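Local coordinates for transcriptional regulator (Streptococcus thermophilus LMD-9, PDB 5JUF), which probably activates transcription of competence genes as the ComR quorum sensor of the ComRS cell-to-cell communication system, pairing a helix-turn-helix DNA-binding domain with a tetratricopeptide domain, at residues Asn161-Leu164 and Val165-Tyr168; Lys181-Phe184 and Glu185-Lys189; Ser284-Glu287 and Glu288-Ala292. One frame throughout, in Å; residues are numbered along the deposited sequence.

Interaction 1 of 3, residues Asn161-Leu164 and Val165-Tyr168; sequences NDLL and VIDY
Ile-166 has CG1 beside its backbone N (chi1 -75°) and an extended chain beyond it (chi2 171°), which carries CD1 back toward Leu-163. The two side chains meet through their methyls, Leu-163 CD2 to Ile-166 CD1, at 4.3 Å. This is a loose apolar contact. In Val-165, CG1 is anti to N (chi1 172°). This leaves CG2 beside N, where it lies 3.4 Å from Asn-161 O. The rest is regular alpha-helix. Each N-H from Val-165 to Tyr-168 bonds to the carbonyl four residues back, from Asn-161 to Leu-164. Asp-167 N to Leu-163 O, for example, is 2.8 Å.

The polar ends work outside this part of the helix. Asn-161 binds Lys-82 and Glu-119, Asp-162 forms a salt bridge with Lys-155, and the Tyr-168 hydroxyl bonds to Asn-128. Leu-163 and Leu-164 press on helix 200-219, and Val-165 and Ile-166 on helix 139-152. The four carbonyls of Asn-161 to Leu-164 are thus met by main-chain N-H groups. Polar contacts to other helices and loops are made by side chains, and the apolar side chains pack on the surrounding helices of the tetratricopeptide domain.

Interaction 2 of 3, residues Lys181-Phe184 and Glu185-Lys189; sequences KKLF and ERIIK. With SO4 (sulfate ion), chain D.
Ile-188 lays its CD1 methyl over one face of the Phe-184 ring. The methyl is 3.8 Å from the ring centroid and 27° off the ring normal, a CH-pi contact. It is offset toward the rim, and its nearest ring atom is Phe-184 CE1 at 3.4 Å. The Phe-184 ring is directed by CG standing anti to the backbone N (chi1 -177°). In Ile-188 a nearly eclipsed chi2 of -16° brings CD1 over the ring. This suggests some strain, and Ile-188 CG1 is only 3.1 Å from Phe-184 O. A second i to i+4 pair runs next to it: Leu-183 and Ile-187 lie side by side and point the same way, with Leu-183 CD1 4.0 Å from Ile-187 CG1. The same Leu-183 CD1 sits over a face of the Arg-186 guanidinium, toward the rim of the group, 4.1 Å from Arg-186 NH1.

Main-chain bonds set this spacing. Ile-187 N bonds to Leu-183 O at 2.9 Å, and Ile-188 N to Phe-184 O at 2.8 Å. Farther along, the extended Lys-189 donates from NZ to sulfate O1 at 2.8 Å. Arg-190 NH2 bonds to the same sulfate, which probably comes from the crystallisation liquor.

Arg-186 NH1 is held by the carbonyl of Lys-153, while Leu-183, Phe-184 and Ile-187 face helix 160-173. Phe-184 and Ile-188 also reach helix 200-219; helix 181-192 therefore packs against both.

Interaction 3 of 3, residues Ser284-Glu287 and Glu288-Ala292; sequences SVLE and ESIKA
Charged groups of Glu-287, Glu-288 and Lys-291 gather on one side of this segment of helix. Lys-291 NZ donates to Glu-288 OE2 at 2.9 Å in a salt bridge between residues three apart, within 288-292. It meets the oxygen on the syn side, 15° out of the carboxylate plane. A bend at chi3 (60°) in the lysine chain helps bring NZ there. Glu-287 OE2 lies 4.1 Å from the same Lys-291 NZ, beyond salt-bridge range. Glu-287 OE2 and Glu-288 OE2 are 4.3 Å apart. One water donates to Glu-288 OE2 at 2.6 Å and only weakly to Glu-287 OE1. The lysine and the water probably ease the repulsion between the two carboxylates.

Aliphatic parts of Glu-287 and Lys-291 run alongside each other, with Glu-287 CG 3.9 Å from Lys-291 CD. Apolar packing comes from Leu-286 CD1, which meets Ile-290 CD1 methyl to methyl, also at 3.9 Å.

Backbone bonds join the two segments in alpha-helical steps of four. Glu-288 N bonds to Ser-284 O at 2.9 Å, and Ser-289, Ile-290 and Lys-291 continue the series on Val-285, Leu-286 and Glu-287.

Asp-283 OD1 accepts from Leu-286 N at the start of helix 284-296. Ile-290, which is buried, packs on Tyr-271 and Ile-275 of helix 264-280 and, with Leu-286, on Pro-247 of helix 246-260. The segment thus lies on the surface of the tetratricopeptide domain, against these two helices.

How the interactions relate
All three interactions are local contacts along helices in the ComR tetratricopeptide range, and they follow one another in series along the chain. Interactions 1 and 2 lie on consecutive helices, 160-173 and 181-192, with centres about 14 Å apart. They touch directly: Ile-166 CG2 packs on Ile-187 CG2 at 3.8 Å. Both also pack on helix 200-219. Interaction 3 stands apart near the C-terminal end, its centre about 30 Å from that of interaction 1 and about 33 Å from that of interaction 2. Burial falls from interaction 1, near the centre of the molecule, to interaction 3 at the surface. The sulfate is held at interaction 2.

Interaction 1 of 3, residues Asn161-Leu164 and Val165-Tyr168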
loop_
_atom_site.group_PDB
_atom_site.type_symbol
_atom_site.label_atom_id
_atom_site.label_comp_id
_atom_site.label_asym_id
_atom_site.label_seq_id
_atom_site.Cartn_x
_atom_site.Cartn_y
_atom_site.Cartn_z
ATOM N N ASN A 161 -1.473 -5.508 2.493
ATOM C CA ASN A 161 -0.243 -5.463 1.702
ATOM C C ASN A 161 -0.524 -5.106 0.248
ATOM O O ASN A 161 0.268 -4.397 -0.383
ATOM C CB ASN A 161 0.475 -6.809 1.790
ATOM C CG ASN A 161 1.168 -7.003 3.125
ATOM O OD1 ASN A 161 1.247 -6.075 3.925
ATOM N ND2 ASN A 161 1.673 -8.205 3.367
ATOM N N ASP A 162 -1.608 -5.643 -0.316
ATOM C CA ASP A 162 -1.987 -5.299 -1.683
ATOM C C ASP A 162 -2.235 -3.805 -1.810
ATOM O O ASP A 162 -1.852 -3.191 -2.806
ATOM C CB ASP A 162 -3.253 -6.048 -2.115
ATOM C CG ASP A 162 -3.056 -7.550 -2.242
ATOM O OD1 ASP A 162 -1.905 -8.001 -2.403
ATOM O OD2 ASP A 162 -4.078 -8.278 -2.179
ATOM N N LEU A 163 -2.930 -3.214 -0.829
ATOM C CA LEU A 163 -3.218 -1.783 -0.901
ATOM C C LEU A 163 -1.948 -0.954 -0.797
ATOM O O LEU A 163 -1.894 0.158 -1.334
ATOM C CB LEU A 163 -4.207 -1.388 0.201
ATOM C CG LEU A 163 -5.615 -1.971 0.085
ATOM C CD1 LEU A 163 -6.469 -1.521 1.272
ATOM C CD2 LEU A 163 -6.236 -1.513 -1.234
ATOM N N LEU A 164 -0.922 -1.467 -0.113
ATOM C CA LEU A 164 0.350 -0.744 -0.057
ATOM C C LEU A 164 1.117 -0.864 -1.370
ATOM O O LEU A 164 1.774 0.097 -1.799
ATOM C CB LEU A 164 1.194 -1.259 1.105
ATOM C CG LEU A 164 0.585 -0.804 2.437
ATOM C CD1 LEU A 164 1.277 -1.507 3.587
ATOM C CD2 LEU A 164 0.700 0.709 2.540
ATOM N N VAL A 165 1.064 -2.034 -2.017
ATOM C CA VAL A 165 1.604 -2.129 -3.379
ATOM C C VAL A 165 0.886 -1.129 -4.285
ATOM O O VAL A 165 1.516 -0.385 -5.042
ATOM C CB VAL A 165 1.489 -3.570 -3.903
ATOM C CG1 VAL A 165 1.860 -3.639 -5.385
ATOM C CG2 VAL A 165 2.405 -4.505 -3.079
ATOM N N ILE A 166 -0.436 -1.032 -4.141
ATOM C CA ILE A 166 -1.214 -0.090 -4.946
ATOM C C ILE A 166 -0.823 1.353 -4.627
ATOM O O ILE A 166 -0.755 2.209 -5.522
ATOM C CB ILE A 166 -2.717 -0.354 -4.736
ATOM C CG1 ILE A 166 -3.133 -1.627 -5.501
ATOM C CG2 ILE A 166 -3.579 0.858 -5.162
ATOM C CD1 ILE A 166 -4.533 -2.081 -5.173
ATOM N N ASP A 167 -0.556 1.646 -3.350
ATOM C CA ASP A 167 -0.055 2.970 -2.977
ATOM C C ASP A 167 1.278 3.268 -3.658
ATOM O O ASP A 167 1.513 4.395 -4.105
ATOM C CB ASP A 167 0.081 3.058 -1.449
ATOM C CG ASP A 167 0.144 4.504 -0.920
ATOM O OD1 ASP A 167 -0.207 5.458 -1.641
ATOM O OD2 ASP A 167 0.521 4.671 0.256
ATOM N N TYR A 168 2.163 2.267 -3.766
ATOM C CA TYR A 168 3.433 2.507 -4.448
ATOM C C TYR A 168 3.230 2.729 -5.945
ATOM O O TYR A 168 3.976 3.499 -6.564
ATOM C CB TYR A 168 4.390 1.339 -4.201
ATOM C CG TYR A 168 5.857 1.671 -4.352
ATOM C CD1 TYR A 168 6.407 2.757 -3.691
ATOM C CD2 TYR A 168 6.697 0.877 -5.118
ATOM C CE1 TYR A 168 7.761 3.059 -3.791
ATOM C CE2 TYR A 168 8.074 1.168 -5.231
ATOM C CZ TYR A 168 8.592 2.271 -4.568
ATOM O OH TYR A 168 9.939 2.583 -4.653
#

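Interaction 2 of 3, residues Lys181-Phe184 and Glu185-Lys189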
loop_
_atom_site.group_PDB
_atom_site.type_symbol
_atom_site.label_atom_id
_atom_site.label_comp_id
_atom_site.label_asym_id
_atom_site.label_seq_id
_atom_site.Cartn_x
_atom_site.Cartn_y
_atom_site.Cartn_z
ATOM N N LYS A 181 -4.253 5.070 -18.768
ATOM C CA LYS A 181 -5.509 5.479 -18.145
ATOM C C LYS A 181 -6.408 4.285 -17.854
ATOM O O LYS A 181 -7.141 4.288 -16.863
ATOM C CB LYS A 181 -6.243 6.485 -19.035
ATOM C CG LYS A 181 -5.416 7.685 -19.455
ATOM C CD LYS A 181 -6.159 8.489 -20.516
ATOM C CE LYS A 181 -5.450 9.787 -20.844
ATOM N NZ LYS A 181 -6.263 10.624 -21.772
ATOM N N LYS A 182 -6.386 3.265 -18.720
ATOM C CA LYS A 182 -7.233 2.093 -18.507
ATOM C C LYS A 182 -6.809 1.307 -17.267
ATOM O O LYS A 182 -7.660 0.844 -16.502
ATOM C CB LYS A 182 -7.214 1.193 -19.740
ATOM C CG LYS A 182 -7.938 1.783 -20.944
ATOM C CD LYS A 182 -8.174 0.749 -22.031
ATOM C CE LYS A 182 -8.978 1.342 -23.183
ATOM N NZ LYS A 182 -9.235 0.355 -24.271
ATOM N N LEU A 183 -5.505 1.124 -17.064
ATOM C CA LEU A 183 -5.031 0.506 -15.826
ATOM C C LEU A 183 -5.457 1.311 -14.597
ATOM O O LEU A 183 -5.886 0.741 -13.582
ATOM C CB LEU A 183 -3.513 0.373 -15.858
ATOM C CG LEU A 183 -2.876 -0.142 -14.562
ATOM C CD1 LEU A 183 -3.369 -1.555 -14.284
ATOM C CD2 LEU A 183 -1.354 -0.094 -14.674
ATOM N N PHE A 184 -5.321 2.635 -14.657
ATOM C CA PHE A 184 -5.660 3.458 -13.501
ATOM C C PHE A 184 -7.136 3.311 -13.152
ATOM O O PHE A 184 -7.496 3.105 -11.983
ATOM C CB PHE A 184 -5.278 4.915 -13.782
ATOM C CG PHE A 184 -5.508 5.860 -12.625
ATOM C CD1 PHE A 184 -4.891 5.663 -11.402
ATOM C CD2 PHE A 184 -6.308 6.978 -12.785
ATOM C CE1 PHE A 184 -5.098 6.547 -10.354
ATOM C CE2 PHE A 184 -6.510 7.866 -11.745
ATOM C CZ PHE A 184 -5.905 7.651 -10.530
ATOM N N GLU A 185 -8.007 3.373 -14.167
ATOM C CA GLU A 185 -9.441 3.209 -13.938
ATOM C C GLU A 185 -9.758 1.842 -13.349
ATOM O O GLU A 185 -10.618 1.721 -12.471
ATOM C CB GLU A 185 -10.209 3.402 -15.247
ATOM C CG GLU A 185 -10.207 4.830 -15.779
ATOM C CD GLU A 185 -10.979 5.789 -14.895
ATOM O OE1 GLU A 185 -10.738 7.010 -14.991
ATOM O OE2 GLU A 185 -11.827 5.322 -14.107
ATOM N N ARG A 186 -9.104 0.797 -13.858
ATOM C CA ARG A 186 -9.297 -0.547 -13.332
ATOM C C ARG A 186 -8.897 -0.628 -11.863
ATOM O O ARG A 186 -9.639 -1.168 -11.036
ATOM C CB ARG A 186 -8.490 -1.537 -14.169
ATOM C CG ARG A 186 -8.710 -2.996 -13.828
ATOM C CD ARG A 186 -8.060 -3.890 -14.895
ATOM N NE ARG A 186 -6.808 -4.492 -14.439
ATOM C CZ ARG A 186 -5.827 -4.880 -15.249
ATOM N NH1 ARG A 186 -4.729 -5.422 -14.750
ATOM N NH2 ARG A 186 -5.936 -4.710 -16.558
ATOM N N ILE A 187 -7.724 -0.089 -11.518
ATOM C CA ILE A 187 -7.292 -0.090 -10.120
ATOM C C ILE A 187 -8.247 0.733 -9.259
ATOM O O ILE A 187 -8.643 0.301 -8.170
ATOM C CB ILE A 187 -5.844 0.420 -10.005
ATOM C CG1 ILE A 187 -4.881 -0.492 -10.764
ATOM C CG2 ILE A 187 -5.397 0.505 -8.526
ATOM C CD1 ILE A 187 -4.734 -1.879 -10.164
ATOM N N ILE A 188 -8.624 1.930 -9.731
ATOM C CA ILE A 188 -9.541 2.806 -8.985
ATOM C C ILE A 188 -10.823 2.064 -8.642
ATOM O O ILE A 188 -11.280 2.066 -7.493
ATOM C CB ILE A 188 -9.882 4.072 -9.804
ATOM C CG1 ILE A 188 -8.712 5.034 -9.922
ATOM C CG2 ILE A 188 -11.080 4.799 -9.209
ATOM C CD1 ILE A 188 -7.640 4.787 -8.974
ATOM N N LYS A 189 -11.452 1.473 -9.662
ATOM C CA LYS A 189 -12.738 0.811 -9.477
ATOM C C LYS A 189 -12.642 -0.299 -8.443
ATOM O O LYS A 189 -13.547 -0.472 -7.622
ATOM C CB LYS A 189 -13.233 0.247 -10.807
ATOM C CG LYS A 189 -14.422 -0.714 -10.656
ATOM C CD LYS A 189 -14.868 -1.362 -11.973
ATOM C CE LYS A 189 -16.044 -2.313 -11.734
ATOM N NZ LYS A 189 -16.605 -2.907 -12.980
HETATM S S SO4 D . -13.883 -5.606 -12.592
HETATM O O1 SO4 D . -15.120 -5.249 -13.282
HETATM O O2 SO4 D . -13.762 -4.831 -11.359
HETATM O O3 SO4 D . -13.903 -7.033 -12.276
HETATM O O4 SO4 D . -12.747 -5.323 -13.470
#

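Interaction 3 of 3, residues Ser284-Glu287 and Glu288-Ala292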
loop_
_atom_site.group_PDB
_atom_site.type_symbol
_atom_site.label_atom_id
_atom_site.label_comp_id
_atom_site.label_asym_id
_atom_site.label_seq_id
_atom_site.Cartn_x
_atom_site.Cartn_y
_atom_site.Cartn_z
ATOM N N SER A 284 -4.849 23.949 15.184
ATOM C CA SER A 284 -4.628 25.255 14.563
ATOM C C SER A 284 -3.754 25.148 13.315
ATOM O O SER A 284 -3.977 25.878 12.343
ATOM C CB SER A 284 -4.028 26.228 15.580
ATOM O OG SER A 284 -2.705 25.857 15.918
ATOM N N VAL A 285 -2.785 24.218 13.300
ATOM C CA VAL A 285 -1.929 24.054 12.124
ATOM C C VAL A 285 -2.761 23.634 10.925
ATOM O O VAL A 285 -2.615 24.178 9.823
ATOM C CB VAL A 285 -0.802 23.038 12.400
ATOM C CG1 VAL A 285 -0.041 22.713 11.099
ATOM C CG2 VAL A 285 0.143 23.565 13.442
ATOM N N LEU A 286 -3.651 22.658 11.125
ATOM C CA LEU A 286 -4.570 22.240 10.075
ATOM C C LEU A 286 -5.531 23.361 9.691
ATOM O O LEU A 286 -5.763 23.611 8.501
ATOM C CB LEU A 286 -5.353 21.001 10.532
ATOM C CG LEU A 286 -6.389 20.408 9.579
ATOM C CD1 LEU A 286 -5.702 19.919 8.306
ATOM C CD2 LEU A 286 -7.133 19.280 10.252
ATOM N N GLU A 287 -6.131 24.024 10.689
ATOM C CA GLU A 287 -7.093 25.087 10.406
ATOM C C GLU A 287 -6.489 26.176 9.512
ATOM O O GLU A 287 -7.090 26.584 8.510
ATOM C CB GLU A 287 -7.600 25.696 11.714
ATOM C CG GLU A 287 -8.675 26.721 11.476
ATOM C CD GLU A 287 -9.116 27.431 12.730
ATOM O OE1 GLU A 287 -8.745 26.985 13.834
ATOM O OE2 GLU A 287 -9.833 28.443 12.606
ATOM N N GLU A 288 -5.294 26.659 9.861
ATOM C CA GLU A 288 -4.681 27.732 9.077
ATOM C C GLU A 288 -4.248 27.251 7.700
ATOM O O GLU A 288 -4.277 28.023 6.734
ATOM C CB GLU A 288 -3.491 28.312 9.832
ATOM C CG GLU A 288 -3.897 28.993 11.106
ATOM C CD GLU A 288 -4.964 30.053 10.874
ATOM O OE1 GLU A 288 -4.825 30.849 9.917
ATOM O OE2 GLU A 288 -5.945 30.082 11.642
ATOM N N SER A 289 -3.851 25.985 7.592
ATOM C CA SER A 289 -3.478 25.430 6.300
ATOM C C SER A 289 -4.681 25.367 5.366
ATOM O O SER A 289 -4.559 25.631 4.163
ATOM C CB SER A 289 -2.863 24.045 6.498
ATOM O OG SER A 289 -2.529 23.460 5.255
ATOM N N ILE A 290 -5.859 25.043 5.902
ATOM C CA ILE A 290 -7.062 24.992 5.073
ATOM C C ILE A 290 -7.528 26.402 4.715
ATOM O O ILE A 290 -7.965 26.662 3.584
ATOM C CB ILE A 290 -8.156 24.178 5.789
ATOM C CG1 ILE A 290 -7.675 22.735 5.966
ATOM C CG2 ILE A 290 -9.445 24.198 4.992
ATOM C CD1 ILE A 290 -8.652 21.826 6.663
ATOM N N LYS A 291 -7.433 27.334 5.663
ATOM C CA LYS A 291 -7.790 28.720 5.376
ATOM C C LYS A 291 -6.908 29.295 4.270
ATOM O O LYS A 291 -7.390 30.033 3.404
ATOM C CB LYS A 291 -7.696 29.550 6.653
ATOM C CG LYS A 291 -8.843 29.289 7.612
ATOM C CD LYS A 291 -8.526 29.714 9.042
ATOM C CE LYS A 291 -8.224 31.165 9.140
ATOM N NZ LYS A 291 -8.159 31.594 10.576
ATOM N N ALA A 292 -5.615 28.948 4.272
ATOM C CA ALA A 292 -4.733 29.333 3.173
ATOM C C ALA A 292 -5.188 28.720 1.855
ATOM O O ALA A 292 -5.161 29.385 0.811
ATOM C CB ALA A 292 -3.295 28.913 3.483
HETATM O O HOH W 1 -6.115 28.978 13.982
#